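PDB 4P17: RabGAP/TBC protein from Chlamydomonas reinhardtii, which probably acts as a flagellar GTPase-activating protein for Rab GTPases through its all-helical TBC domain, although its own function is not established. Local coordinates for residues H13-F18 against P242-M247; E27-S32 against M296-V301; K85-H90 against A172-A177. All coordinates share one frame; numbering follows the deposited sequence.

Contact 1: residues H13-F18 against P242-M247; sequences HDLYGF and PSETVM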
ATOM      1  N   HIS A  13       3.959   4.850  19.094  1.00 17.43           N
ATOM      2  CA  HIS A  13       3.158   4.347  17.991  1.00 12.72           C
ATOM      3  C   HIS A  13       3.007   5.415  16.905  1.00 12.46           C
ATOM      4  O   HIS A  13       3.221   6.637  17.157  1.00 12.28           O
ATOM      5  CB  HIS A  13       1.787   3.909  18.487  1.00 16.47           C
ATOM      6  CG  HIS A  13       0.978   5.032  19.061  1.00 17.40           C
ATOM      7  ND1 HIS A  13       0.204   5.870  18.282  1.00 16.27           N
ATOM      8  CD2 HIS A  13       0.833   5.460  20.337  1.00 10.69           C
ATOM      9  CE1 HIS A  13      -0.386   6.763  19.055  1.00 13.12           C
ATOM     10  NE2 HIS A  13      -0.021   6.539  20.305  1.00 17.20           N
ATOM     11  N   ASP A  14       2.624   4.962  15.721  1.00  7.47           N
ATOM     12  CA  ASP A  14       2.326   5.883  14.629  1.00  6.04           C
ATOM     13  C   ASP A  14       0.844   6.275  14.629  1.00 10.47           C
ATOM     14  O   ASP A  14       0.105   5.943  15.548  1.00  6.05           O
ATOM     15  CB  ASP A  14       2.762   5.291  13.268  1.00  4.22           C
ATOM     16  CG  ASP A  14       2.010   4.063  12.860  1.00 10.13           C
ATOM     17  OD1 ASP A  14       0.890   3.779  13.382  1.00  7.30           O
ATOM     18  OD2 ASP A  14       2.570   3.392  11.960  1.00  7.85           O
ATOM     19  N   LEU A  15       0.425   6.985  13.587  1.00  6.71           N
ATOM     20  CA  LEU A  15      -0.894   7.603  13.577  1.00  6.57           C
ATOM     21  C   LEU A  15      -1.942   6.536  13.660  1.00 10.85           C
ATOM     22  O   LEU A  15      -2.965   6.692  14.308  1.00 11.73           O
ATOM     23  CB  LEU A  15      -1.093   8.447  12.320  1.00 10.77           C
ATOM     24  CG  LEU A  15      -2.528   8.918  12.095  1.00 10.00           C
ATOM     25  CD1 LEU A  15      -2.903   9.851  13.254  1.00  7.27           C
ATOM     26  CD2 LEU A  15      -2.667   9.603  10.740  1.00 11.32           C
ATOM     27  N   TYR A  16      -1.658   5.429  13.014  1.00  4.06           N
ATOM     28  CA  TYR A  16      -2.640   4.360  12.884  1.00  5.41           C
ATOM     29  C   TYR A  16      -2.551   3.342  14.016  1.00  7.28           C
ATOM     30  O   TYR A  16      -3.264   2.328  14.002  1.00  7.72           O
ATOM     31  CB  TYR A  16      -2.413   3.698  11.534  1.00  6.25           C
ATOM     32  CG  TYR A  16      -2.875   4.570  10.414  1.00  5.48           C
ATOM     33  CD1 TYR A  16      -4.228   4.802  10.196  1.00 11.27           C
ATOM     34  CD2 TYR A  16      -1.964   5.201   9.592  1.00  7.06           C
ATOM     35  CE1 TYR A  16      -4.656   5.616   9.162  1.00 15.48           C
ATOM     36  CE2 TYR A  16      -2.387   6.012   8.563  1.00  7.07           C
ATOM     37  CZ  TYR A  16      -3.713   6.213   8.345  1.00  6.77           C
ATOM     38  OH  TYR A  16      -4.081   7.045   7.324  1.00 10.92           O
ATOM     39  N   GLY A  17      -1.704   3.623  14.998  1.00  6.53           N
ATOM     40  CA  GLY A  17      -1.605   2.790  16.185  1.00 10.53           C
ATOM     41  C   GLY A  17      -0.570   1.674  16.166  1.00 13.14           C
ATOM     42  O   GLY A  17      -0.547   0.854  17.080  1.00  7.82           O
ATOM     43  N   PHE A  18       0.265   1.612  15.133  1.00  5.78           N
ATOM     44  CA  PHE A  18       1.316   0.577  15.066  1.00  7.11           C
ATOM     45  C   PHE A  18       2.476   1.039  15.893  1.00 10.22           C
ATOM     46  O   PHE A  18       2.827   2.220  15.828  1.00 11.85           O
ATOM     47  CB  PHE A  18       1.796   0.344  13.625  1.00 12.49           C
ATOM     48  CG  PHE A  18       0.746  -0.235  12.731  1.00  8.68           C
ATOM     49  CD1 PHE A  18       0.563  -1.600  12.643  1.00 11.29           C
ATOM     50  CD2 PHE A  18      -0.086   0.594  11.998  1.00  6.92           C
ATOM     51  CE1 PHE A  18      -0.418  -2.113  11.826  1.00  9.17           C
ATOM     52  CE2 PHE A  18      -1.060   0.092  11.203  1.00 10.31           C
ATOM     53  CZ  PHE A  18      -1.230  -1.262  11.105  1.00 13.86           C
ATOM     54  N   PRO A 242       6.749   1.698   7.154  1.00  6.77           N
ATOM     55  CA  PRO A 242       5.872   2.226   8.195  1.00  5.07           C
ATOM     56  C   PRO A 242       4.514   2.566   7.628  1.00  6.05           C
ATOM     57  O   PRO A 242       4.426   2.998   6.500  1.00  5.02           O
ATOM     58  CB  PRO A 242       6.582   3.486   8.661  1.00  8.90           C
ATOM     59  CG  PRO A 242       8.022   3.185   8.418  1.00  7.82           C
ATOM     60  CD  PRO A 242       8.031   2.425   7.120  1.00  9.80           C
ATOM     61  N   SER A 243       3.470   2.368   8.406  1.00  5.53           N
ATOM     62  CA  SER A 243       2.121   2.462   7.861  1.00  3.25           C
ATOM     63  C   SER A 243       1.771   3.826   7.232  1.00  4.87           C
ATOM     64  O   SER A 243       1.072   3.879   6.221  1.00  3.97           O
ATOM     65  CB  SER A 243       1.101   2.122   8.965  1.00  7.21           C
ATOM     66  OG  SER A 243       0.910   3.230   9.810  1.00  8.94           O
ATOM     67  N   GLU A 244       2.261   4.927   7.785  1.00  3.70           N
ATOM     68  CA  GLU A 244       1.884   6.226   7.225  1.00  5.79           C
ATOM     69  C   GLU A 244       2.621   6.437   5.898  1.00  9.49           C
ATOM     70  O   GLU A 244       2.132   7.139   5.002  1.00  5.30           O
ATOM     71  CB  GLU A 244       2.181   7.357   8.201  1.00  5.35           C
ATOM     72  CG  GLU A 244       1.422   7.231   9.470  1.00  2.76           C
ATOM     73  CD  GLU A 244       1.660   8.357  10.405  1.00  9.60           C
ATOM     74  OE1 GLU A 244       1.405   9.513  10.011  1.00 12.72           O
ATOM     75  OE2 GLU A 244       2.133   8.082  11.533  1.00  7.94           O
ATOM     76  N   THR A 245       3.773   5.787   5.756  1.00  6.73           N
ATOM     77  CA  THR A 245       4.524   5.894   4.507  1.00  2.78           C
ATOM     78  C   THR A 245       3.800   5.060   3.451  1.00  8.81           C
ATOM     79  O   THR A 245       3.642   5.492   2.299  1.00  7.20           O
ATOM     80  CB  THR A 245       5.941   5.438   4.706  1.00  7.33           C
ATOM     81  OG1 THR A 245       6.516   6.277   5.707  1.00  6.74           O
ATOM     82  CG2 THR A 245       6.737   5.550   3.468  1.00  6.00           C
ATOM     83  N   VAL A 246       3.357   3.870   3.855  1.00  6.85           N
ATOM     84  CA  VAL A 246       2.592   3.007   2.956  1.00  6.55           C
ATOM     85  C   VAL A 246       1.389   3.768   2.391  1.00  3.21           C
ATOM     86  O   VAL A 246       1.140   3.723   1.177  1.00  5.52           O
ATOM     87  CB  VAL A 246       2.077   1.729   3.658  1.00  4.66           C
ATOM     88  CG1 VAL A 246       1.211   0.894   2.706  1.00  9.66           C
ATOM     89  CG2 VAL A 246       3.203   0.868   4.182  1.00  6.10           C
ATOM     90  N   MET A 247       0.652   4.469   3.249  1.00  5.79           N
ATOM     91  CA  MET A 247      -0.602   5.098   2.807  1.00  9.09           C
ATOM     92  C   MET A 247      -0.346   6.181   1.777  1.00  7.02           C
ATOM     93  O   MET A 247      -1.189   6.437   0.917  1.00  4.02           O
ATOM     94  CB  MET A 247      -1.381   5.712   3.975  1.00  5.95           C
ATOM     95  CG  MET A 247      -1.572   4.822   5.138  1.00 14.99           C
ATOM     96  SD  MET A 247      -2.556   3.407   4.733  1.00 12.70           S
ATOM     97  CE  MET A 247      -2.670   2.722   6.405  1.00 18.50           C
TER
HETATM   98  O   HOH W   1       4.027   5.046  10.102  1.00  5.96           O
HETATM   99  O   HOH W   2       3.762   1.019  10.709  1.00 12.43           O
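Met247 lays its methyl group over one face of the Tyr16 ring, CE standing 4.0 Å from the ring centroid and displaced toward the rim. On the opposite face the ring is met by Leu15 CD2 of its own loop, while Ser243 OG lies at the edge, near the ring plane, 3.5 Å from Tyr16 CD2. The bend of Met247 at chi2 (-64°) turns SD toward the ring, obliquely, and sets CE over its face, a Met-aromatic contact, and its CG touches Tyr16 CE2. The Phe18 ring has Asp14 OD1 at its edge, in plane, and packs its CD2 and CE2 on Ser243 CB. Ser243 OG donates to Asp14 OD2 (2.7 Å), meeting it from above the carboxylate plane.

Residues 13-18 form a loop with a type I beta turn from Asp14 to Gly17, set against the first turn of helix 243-256, of which Pro242 is the N-cap residue. Asp14 suits this junction because its two oxygens divide the work: OD1 accepts from Phe18 N (2.9 Å) and steadies the turn, while OD2 takes Ser243 OG and two waters that lead on to Glu244 N and Ser243 N. Three donors converge on OD2, and the waters relay the pull of the first helix NH groups, which should favour its negative charge. Glu244 is long enough to reach across to the loop, where its OE2 accepts from Leu15 N (2.9 Å, 156° at the hydrogen) and forms a salt bridge with Arg30. Tyr16 OH bonds to Arg73, and Leu160 of helix 153-164 packs against both Phe18 and Met247.

Contact 2: residues E27-S32 against M296-V301; sequences EDERRS and MHQRDV
Glu29 reaches from the first turn of helix 27-50 across the bend formed by His297 and Gln298. Its CB lies 3.9 Å from Gln298 CG, and its CG comes to 3.7 Å from the same atom, so the aliphatic parts of two polar residues make the apolar contact. CD passes Gln298 CB, and OE1 ends 3.6 Å from His297 CB, where a water lies 2.6 Å from Glu29 OE1 and accepts weakly from Gln298 N. The chain stays extended beyond CG (chi2 174°), which gives it the reach to do this.

Arg30, one residue on, uses its methylenes in the same way: CG rests on His297 CB, 3.8 Å away, and CD approaches ND1. Its guanidinium stands almost perpendicular to the imidazole, with ND1 near the guanidinium plane, and one water joins Arg30 NH1 to His297 ND1 (2.8 Å from the water). Arg30 NH1 also forms a salt bridge with Glu244. A further water is shared by Ser32 OG, Gln298 NE2 and Asp300 OD2. Gln298, a less usual N-cap than a shorter polar residue, bends at chi2 so that OE1 reaches forward to accept from Val301 N (2.9 Å).

Helix 27-50 thus lies beside the start of helix 299-306: Cys33 touches Gln298, Arg299 and Asp300, Asp34 pairs with Arg299, Asn36 bonds to Asp300 OD2, and Arg248 of helix 243-256 makes a salt bridge with Asp300 OD1.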
ATOM      1  N   GLU A  27      12.456  11.055  14.342  1.00 34.48           N
ATOM      2  CA  GLU A  27      11.313  11.697  14.943  1.00 28.94           C
ATOM      3  C   GLU A  27      11.129  13.020  14.219  1.00 17.53           C
ATOM      4  O   GLU A  27      10.003  13.505  14.071  1.00 14.53           O
ATOM      5  CB  GLU A  27      11.509  11.899  16.449  1.00 37.69           C
ATOM      6  N   ASP A  28      12.241  13.601  13.761  1.00 19.11           N
ATOM      7  CA  ASP A  28      12.182  14.847  13.007  1.00 21.98           C
ATOM      8  C   ASP A  28      11.569  14.608  11.634  1.00 15.45           C
ATOM      9  O   ASP A  28      10.864  15.469  11.117  1.00 14.40           O
ATOM     10  CB  ASP A  28      13.575  15.461  12.844  1.00 22.41           C
ATOM     11  CG  ASP A  28      13.549  16.812  12.139  1.00 43.20           C
ATOM     12  OD1 ASP A  28      12.823  17.725  12.611  1.00 39.36           O
ATOM     13  OD2 ASP A  28      14.259  16.965  11.114  1.00 33.21           O
ATOM     14  N   GLU A  29      11.866  13.444  11.046  1.00 12.63           N
ATOM     15  CA  GLU A  29      11.295  13.073   9.749  1.00 15.08           C
ATOM     16  C   GLU A  29       9.780  13.141   9.854  1.00  9.02           C
ATOM     17  O   GLU A  29       9.104  13.832   9.090  1.00  9.83           O
ATOM     18  CB  GLU A  29      11.749  11.664   9.320  1.00 10.80           C
ATOM     19  CG  GLU A  29      13.239  11.614   8.962  1.00 14.58           C
ATOM     20  CD  GLU A  29      13.782  10.230   8.671  1.00 18.08           C
ATOM     21  OE1 GLU A  29      13.074   9.216   8.865  1.00 12.52           O
ATOM     22  OE2 GLU A  29      14.956  10.150   8.258  1.00 25.12           O
ATOM     23  N   ARG A  30       9.257  12.456  10.854  1.00 11.77           N
ATOM     24  CA  ARG A  30       7.810  12.406  11.015  1.00 12.53           C
ATOM     25  C   ARG A  30       7.213  13.798  11.340  1.00 11.40           C
ATOM     26  O   ARG A  30       6.126  14.150  10.879  1.00  9.48           O
ATOM     27  CB  ARG A  30       7.463  11.366  12.100  1.00 12.24           C
ATOM     28  CG  ARG A  30       7.758   9.930  11.684  1.00 13.31           C
ATOM     29  CD  ARG A  30       7.491   8.933  12.823  1.00 20.33           C
ATOM     30  NE  ARG A  30       6.254   9.233  13.528  1.00 19.48           N
ATOM     31  CZ  ARG A  30       5.049   8.821  13.143  1.00 14.96           C
ATOM     32  NH1 ARG A  30       4.915   8.071  12.061  1.00 23.81           N
ATOM     33  NH2 ARG A  30       3.969   9.152  13.844  1.00 20.85           N
ATOM     34  N   ARG A  31       7.921  14.614  12.112  1.00 14.67           N
ATOM     35  CA  ARG A  31       7.411  15.948  12.430  1.00 12.57           C
ATOM     36  C   ARG A  31       7.326  16.778  11.131  1.00 12.89           C
ATOM     37  O   ARG A  31       6.326  17.430  10.867  1.00 10.34           O
ATOM     38  CB  ARG A  31       8.307  16.594  13.493  1.00 14.05           C
ATOM     39  CG  ARG A  31       8.094  18.065  13.823  1.00 20.39           C
ATOM     40  CD  ARG A  31       6.653  18.580  13.720  1.00 33.84           C
ATOM     41  NE  ARG A  31       5.646  17.779  14.415  1.00 38.67           N
ATOM     42  CZ  ARG A  31       4.344  18.057  14.423  1.00 25.07           C
ATOM     43  NH1 ARG A  31       3.879  19.112  13.773  1.00 40.24           N
ATOM     44  NH2 ARG A  31       3.503  17.273  15.087  1.00 43.62           N
ATOM     45  N   SER A  32       8.375  16.723  10.321  1.00 12.74           N
ATOM     46  CA  SER A  32       8.391  17.407   9.037  1.00 11.90           C
ATOM     47  C   SER A  32       7.207  16.990   8.191  1.00  8.72           C
ATOM     48  O   SER A  32       6.567  17.823   7.575  1.00 11.35           O
ATOM     49  CB  SER A  32       9.687  17.134   8.275  1.00 16.17           C
ATOM     50  OG  SER A  32       9.734  17.898   7.063  1.00 14.96           O
ATOM     51  N   MET A 296      11.546   3.653   7.090  1.00  8.54           N
ATOM     52  CA  MET A 296      11.413   4.704   6.105  1.00  5.34           C
ATOM     53  C   MET A 296      10.254   5.635   6.512  1.00 10.13           C
ATOM     54  O   MET A 296       9.146   5.551   5.991  1.00  9.57           O
ATOM     55  CB  MET A 296      11.216   4.098   4.718  1.00  8.15           C
ATOM     56  CG  MET A 296      11.679   4.999   3.570  1.00 13.38           C
ATOM     57  SD  MET A 296      10.925   6.654   3.541  1.00 12.26           S
ATOM     58  CE  MET A 296      12.197   7.578   2.683  1.00 10.62           C
ATOM     59  N   HIS A 297      10.534   6.545   7.442  1.00 11.26           N
ATOM     60  CA  HIS A 297       9.516   7.422   7.996  1.00 11.00           C
ATOM     61  C   HIS A 297       9.355   8.703   7.193  1.00 10.14           C
ATOM     62  O   HIS A 297       8.330   9.359   7.291  1.00  7.99           O
ATOM     63  CB  HIS A 297       9.848   7.739   9.464  1.00  8.62           C
ATOM     64  CG  HIS A 297       9.801   6.537  10.339  1.00 13.60           C
ATOM     65  ND1 HIS A 297       8.612   5.932  10.697  1.00 10.39           N
ATOM     66  CD2 HIS A 297      10.788   5.785  10.880  1.00 11.24           C
ATOM     67  CE1 HIS A 297       8.873   4.878  11.451  1.00 16.56           C
ATOM     68  NE2 HIS A 297      10.181   4.764  11.574  1.00 14.79           N
ATOM     69  N   GLN A 298      10.331   9.009   6.335  1.00 10.80           N
ATOM     70  CA  GLN A 298      10.288  10.229   5.553  1.00  9.12           C
ATOM     71  C   GLN A 298       9.404  10.010   4.336  1.00 10.22           C
ATOM     72  O   GLN A 298       9.882   9.818   3.202  1.00  8.92           O
ATOM     73  CB  GLN A 298      11.707  10.665   5.134  1.00 13.98           C
ATOM     74  CG  GLN A 298      12.026  12.120   5.455  1.00 13.12           C
ATOM     75  CD  GLN A 298      10.917  13.077   5.084  1.00 16.56           C
ATOM     76  OE1 GLN A 298      10.057  12.771   4.255  1.00 11.13           O
ATOM     77  NE2 GLN A 298      10.919  14.243   5.710  1.00  9.50           N
ATOM     78  N   ARG A 299       8.097  10.019   4.561  1.00  4.03           N
ATOM     79  CA  ARG A 299       7.169   9.741   3.477  1.00 12.12           C
ATOM     80  C   ARG A 299       7.115  10.871   2.424  1.00 10.31           C
ATOM     81  O   ARG A 299       6.860  10.630   1.250  1.00  6.40           O
ATOM     82  CB  ARG A 299       5.765   9.454   4.043  1.00 10.15           C
ATOM     83  CG  ARG A 299       5.161  10.532   4.900  1.00  8.36           C
ATOM     84  CD  ARG A 299       3.970  10.004   5.635  1.00  8.40           C
ATOM     85  NE  ARG A 299       3.241  11.073   6.315  1.00  7.56           N
ATOM     86  CZ  ARG A 299       3.431  11.418   7.577  1.00 10.81           C
ATOM     87  NH1 ARG A 299       4.339  10.800   8.324  1.00  3.83           N
ATOM     88  NH2 ARG A 299       2.703  12.384   8.097  1.00  8.05           N
ATOM     89  N   ASP A 300       7.429  12.096   2.834  1.00  8.23           N
ATOM     90  CA  ASP A 300       7.473  13.195   1.894  1.00  7.92           C
ATOM     91  C   ASP A 300       8.600  12.985   0.881  1.00  9.45           C
ATOM     92  O   ASP A 300       8.415  13.117  -0.343  1.00  6.24           O
ATOM     93  CB  ASP A 300       7.692  14.539   2.599  1.00 15.38           C
ATOM     94  CG  ASP A 300       6.462  15.081   3.306  1.00 17.04           C
ATOM     95  OD1 ASP A 300       5.313  14.677   3.003  1.00 16.28           O
ATOM     96  OD2 ASP A 300       6.668  15.994   4.140  1.00  6.61           O
ATOM     97  N   VAL A 301       9.779  12.657   1.395  1.00  8.31           N
ATOM     98  CA  VAL A 301      10.933  12.459   0.534  1.00  4.95           C
ATOM     99  C   VAL A 301      10.755  11.213  -0.324  1.00  9.08           C
ATOM    100  O   VAL A 301      11.182  11.191  -1.496  1.00  6.45           O
ATOM    101  CB  VAL A 301      12.198  12.369   1.364  1.00 11.19           C
ATOM    102  CG1 VAL A 301      13.396  11.957   0.507  1.00 14.39           C
ATOM    103  CG2 VAL A 301      12.414  13.706   2.058  1.00 10.66           C
TER
HETATM  104  O   HOH W   3      13.388   7.746   6.770  1.00 20.80           O
HETATM  105  O   HOH W   4       6.050   6.937  10.183  1.00 10.60           O
HETATM  106  O   HOH W   5       9.080  16.432   4.735  1.00 11.04           O

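Contact 3: residues K85-H90 against A172-A177; sequences KKKAGH and AFWLLA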
ATOM      1  N   LYS A  85     -18.153   3.455  -7.425  1.00 13.85           N
ATOM      2  CA  LYS A  85     -18.882   3.087  -8.629  1.00 17.78           C
ATOM      3  C   LYS A  85     -19.168   1.595  -8.643  1.00  9.82           C
ATOM      4  O   LYS A  85     -20.233   1.179  -9.070  1.00 12.70           O
ATOM      5  CB  LYS A  85     -18.097   3.452  -9.884  1.00 18.31           C
ATOM      6  CG  LYS A  85     -17.861   4.938 -10.095  1.00 22.89           C
ATOM      7  CD  LYS A  85     -16.934   5.206 -11.292  1.00 39.25           C
ATOM      8  CE  LYS A  85     -15.484   4.777 -11.035  1.00 36.37           C
ATOM      9  NZ  LYS A  85     -14.744   4.434 -12.292  1.00 30.76           N
ATOM     10  N   LYS A  86     -18.230   0.785  -8.160  1.00  9.39           N
ATOM     11  CA  LYS A  86     -18.467  -0.657  -8.123  1.00 10.23           C
ATOM     12  C   LYS A  86     -19.517  -0.979  -7.092  1.00  8.79           C
ATOM     13  O   LYS A  86     -20.422  -1.775  -7.367  1.00 18.27           O
ATOM     14  CB  LYS A  86     -17.182  -1.437  -7.817  1.00 12.29           C
ATOM     15  CG  LYS A  86     -16.090  -1.197  -8.822  1.00 17.78           C
ATOM     16  CD  LYS A  86     -14.799  -1.786  -8.366  1.00 11.38           C
ATOM     17  CE  LYS A  86     -14.811  -3.300  -8.532  1.00 14.50           C
ATOM     18  NZ  LYS A  86     -14.814  -3.727  -9.952  1.00 18.45           N
ATOM     19  N   LYS A  87     -19.412  -0.360  -5.913  1.00  6.53           N
ATOM     20  CA  LYS A  87     -20.399  -0.550  -4.870  1.00  9.58           C
ATOM     21  C   LYS A  87     -21.797  -0.229  -5.377  1.00 10.71           C
ATOM     22  O   LYS A  87     -22.745  -0.981  -5.152  1.00 14.35           O
ATOM     23  CB  LYS A  87     -20.075   0.331  -3.665  1.00 11.72           C
ATOM     24  CG  LYS A  87     -20.936   0.056  -2.492  1.00 20.63           C
ATOM     25  CD  LYS A  87     -20.604   1.010  -1.358  1.00 23.21           C
ATOM     26  CE  LYS A  87     -21.603   0.917  -0.233  1.00 28.05           C
ATOM     27  NZ  LYS A  87     -21.365   1.985   0.800  1.00 34.44           N
ATOM     28  N   ALA A  88     -21.912   0.896  -6.061  1.00 10.69           N
ATOM     29  CA  ALA A  88     -23.213   1.400  -6.486  1.00 14.56           C
ATOM     30  C   ALA A  88     -23.817   0.548  -7.600  1.00 22.83           C
ATOM     31  O   ALA A  88     -25.019   0.633  -7.855  1.00 24.32           O
ATOM     32  CB  ALA A  88     -23.092   2.843  -6.931  1.00 11.19           C
ATOM     33  N   GLY A  89     -22.980  -0.262  -8.250  1.00 16.83           N
ATOM     34  CA  GLY A  89     -23.410  -1.144  -9.315  1.00 18.62           C
ATOM     35  C   GLY A  89     -23.834  -2.512  -8.820  1.00 21.27           C
ATOM     36  O   GLY A  89     -24.136  -3.396  -9.613  1.00 21.45           O
ATOM     37  N   HIS A  90     -23.831  -2.686  -7.498  1.00 20.06           N
ATOM     38  CA  HIS A  90     -24.358  -3.884  -6.878  1.00 20.92           C
ATOM     39  C   HIS A  90     -25.501  -3.507  -5.940  1.00 19.21           C
ATOM     40  O   HIS A  90     -25.712  -2.322  -5.636  1.00 13.57           O
ATOM     41  CB  HIS A  90     -23.239  -4.633  -6.129  1.00 13.93           C
ATOM     42  CG  HIS A  90     -22.191  -5.193  -7.037  1.00 19.96           C
ATOM     43  ND1 HIS A  90     -21.235  -4.406  -7.648  1.00 17.09           N
ATOM     44  CD2 HIS A  90     -21.966  -6.463  -7.454  1.00 21.53           C
ATOM     45  CE1 HIS A  90     -20.457  -5.175  -8.393  1.00 24.71           C
ATOM     46  NE2 HIS A  90     -20.878  -6.424  -8.294  1.00 21.82           N
ATOM     47  N   ALA A 172     -13.597  -1.465   2.851  1.00  4.54           N
ATOM     48  CA  ALA A 172     -12.381  -2.223   2.596  1.00  4.93           C
ATOM     49  C   ALA A 172     -12.623  -3.288   1.536  1.00  6.26           C
ATOM     50  O   ALA A 172     -11.815  -3.472   0.637  1.00  6.98           O
ATOM     51  CB  ALA A 172     -11.878  -2.818   3.897  1.00  5.06           C
ATOM     52  N   PHE A 173     -13.773  -3.962   1.604  1.00  5.24           N
ATOM     53  CA  PHE A 173     -14.152  -4.915   0.583  1.00  4.02           C
ATOM     54  C   PHE A 173     -14.236  -4.292  -0.830  1.00  6.93           C
ATOM     55  O   PHE A 173     -13.726  -4.834  -1.791  1.00  5.67           O
ATOM     56  CB  PHE A 173     -15.499  -5.551   0.957  1.00  4.87           C
ATOM     57  CG  PHE A 173     -16.060  -6.433  -0.117  1.00  6.64           C
ATOM     58  CD1 PHE A 173     -15.719  -7.783  -0.177  1.00  6.01           C
ATOM     59  CD2 PHE A 173     -16.966  -5.918  -1.036  1.00  8.61           C
ATOM     60  CE1 PHE A 173     -16.252  -8.602  -1.151  1.00  5.30           C
ATOM     61  CE2 PHE A 173     -17.488  -6.720  -2.049  1.00  8.54           C
ATOM     62  CZ  PHE A 173     -17.154  -8.058  -2.093  1.00 11.59           C
ATOM     63  N   TRP A 174     -14.848  -3.123  -0.958  1.00  6.96           N
ATOM     64  CA  TRP A 174     -15.002  -2.541  -2.275  1.00  7.59           C
ATOM     65  C   TRP A 174     -13.664  -1.938  -2.780  1.00  9.39           C
ATOM     66  O   TRP A 174     -13.380  -1.953  -3.988  1.00  6.97           O
ATOM     67  CB  TRP A 174     -16.136  -1.511  -2.256  1.00  9.84           C
ATOM     68  CG  TRP A 174     -17.454  -2.195  -2.167  1.00  8.74           C
ATOM     69  CD1 TRP A 174     -18.356  -2.140  -1.145  1.00 12.15           C
ATOM     70  CD2 TRP A 174     -18.026  -3.058  -3.159  1.00 11.76           C
ATOM     71  NE1 TRP A 174     -19.470  -2.908  -1.450  1.00 10.22           N
ATOM     72  CE2 TRP A 174     -19.279  -3.494  -2.670  1.00 12.79           C
ATOM     73  CE3 TRP A 174     -17.598  -3.505  -4.409  1.00 10.98           C
ATOM     74  CZ2 TRP A 174     -20.106  -4.355  -3.400  1.00 18.75           C
ATOM     75  CZ3 TRP A 174     -18.396  -4.384  -5.116  1.00 10.73           C
ATOM     76  CH2 TRP A 174     -19.647  -4.789  -4.612  1.00 16.66           C
ATOM     77  N   LEU A 175     -12.826  -1.478  -1.863  1.00  9.51           N
ATOM     78  CA  LEU A 175     -11.503  -0.961  -2.258  1.00  9.32           C
ATOM     79  C   LEU A 175     -10.602  -2.111  -2.719  1.00  7.51           C
ATOM     80  O   LEU A 175      -9.863  -1.972  -3.693  1.00  7.27           O
ATOM     81  CB  LEU A 175     -10.857  -0.172  -1.116  1.00 10.76           C
ATOM     82  CG  LEU A 175      -9.538   0.558  -1.415  1.00 10.13           C
ATOM     83  CD1 LEU A 175      -9.703   1.751  -2.386  1.00  7.02           C
ATOM     84  CD2 LEU A 175      -8.952   1.078  -0.110  1.00 11.27           C
ATOM     85  N   LEU A 176     -10.660  -3.241  -2.018  1.00  6.72           N
ATOM     86  CA  LEU A 176      -9.943  -4.436  -2.424  1.00  4.64           C
ATOM     87  C   LEU A 176     -10.419  -4.874  -3.833  1.00  6.34           C
ATOM     88  O   LEU A 176      -9.620  -5.202  -4.701  1.00  6.93           O
ATOM     89  CB  LEU A 176     -10.154  -5.545  -1.394  1.00  4.65           C
ATOM     90  CG  LEU A 176      -9.447  -6.868  -1.702  1.00  6.53           C
ATOM     91  CD1 LEU A 176      -7.913  -6.717  -1.676  1.00  8.98           C
ATOM     92  CD2 LEU A 176      -9.898  -7.935  -0.723  1.00  3.20           C
ATOM     93  N   ALA A 177     -11.736  -4.873  -4.068  1.00  4.48           N
ATOM     94  CA  ALA A 177     -12.252  -5.225  -5.387  1.00  5.40           C
ATOM     95  C   ALA A 177     -11.702  -4.288  -6.459  1.00 10.91           C
ATOM     96  O   ALA A 177     -11.206  -4.733  -7.507  1.00  9.84           O
ATOM     97  CB  ALA A 177     -13.787  -5.170  -5.394  1.00  7.08           C
TER
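Van der Waals and CH-pi packing on Trp174 dominate this contact. Lys87 lays its methylene chain over one face of the indole: CG is 3.7 Å from the centroid of the five-membered ring, 23° off its normal, and only 3.5 Å from Trp174 NE1. Because chi1 (-172°) swings CG to the far side from the backbone N and the chain is straight beyond it, the lysine runs across the tryptophan side chain at about a right angle while the ammonium leads away. Lys87 CA and the backbone of Lys86 lie over the same face. Phe173 CE2 sits over the centre of the opposite face, and the indole is held between two layers. Lys86 adds its CB against Trp174 CE3 and its CE against Ala177 CB (3.8 Å), where the alanine methyl is small enough for the lysine chain to pack directly on the helix.

The aromatic pair is oblique. His90 and the six-membered ring of Trp174 have planes 44° apart, and Trp174 CH2 lies over one face of the imidazole, 3.4 Å from His90 ND1.

Hydrogen bonds and salt bridges fix the polar groups of the same side chains. His90 ND1 donates to Lys86 O (2.8 Å), which lies in the imidazole plane and also accepts from Gly89 N on the opposite face of its carbonyl. Trp174 NE1 bonds to Glu170, and Lys86 NZ forms salt bridges with Glu181 and Asp182.

Helix 83-88 therefore meets helix 169-183 through hydrocarbon and aromatic surfaces, whereas the polar ends of Trp174 and Lys86 are satisfied along helix 169-183.

In the fold
From the N terminus, loop 13-18 comes first, and its contact 1 with the start of helix 243-256 closes a long loop. Helix 27-50 begins inside that loop but pairs with 296-301 beyond it, so contacts 1 and 2 cross. They also touch, through charges shared between helix 27-50 and helix 243-256 and a probable bond from Thr245 OG1 to Met296 O, which ties helix 243-256 to the turn before helix 299-306. Contact 3 closes a shorter loop within both, joining helix 83-88 to helix 169-183. It stands apart, its centre about 32 Å from that of contact 2, on the opposite side of the chain's centre.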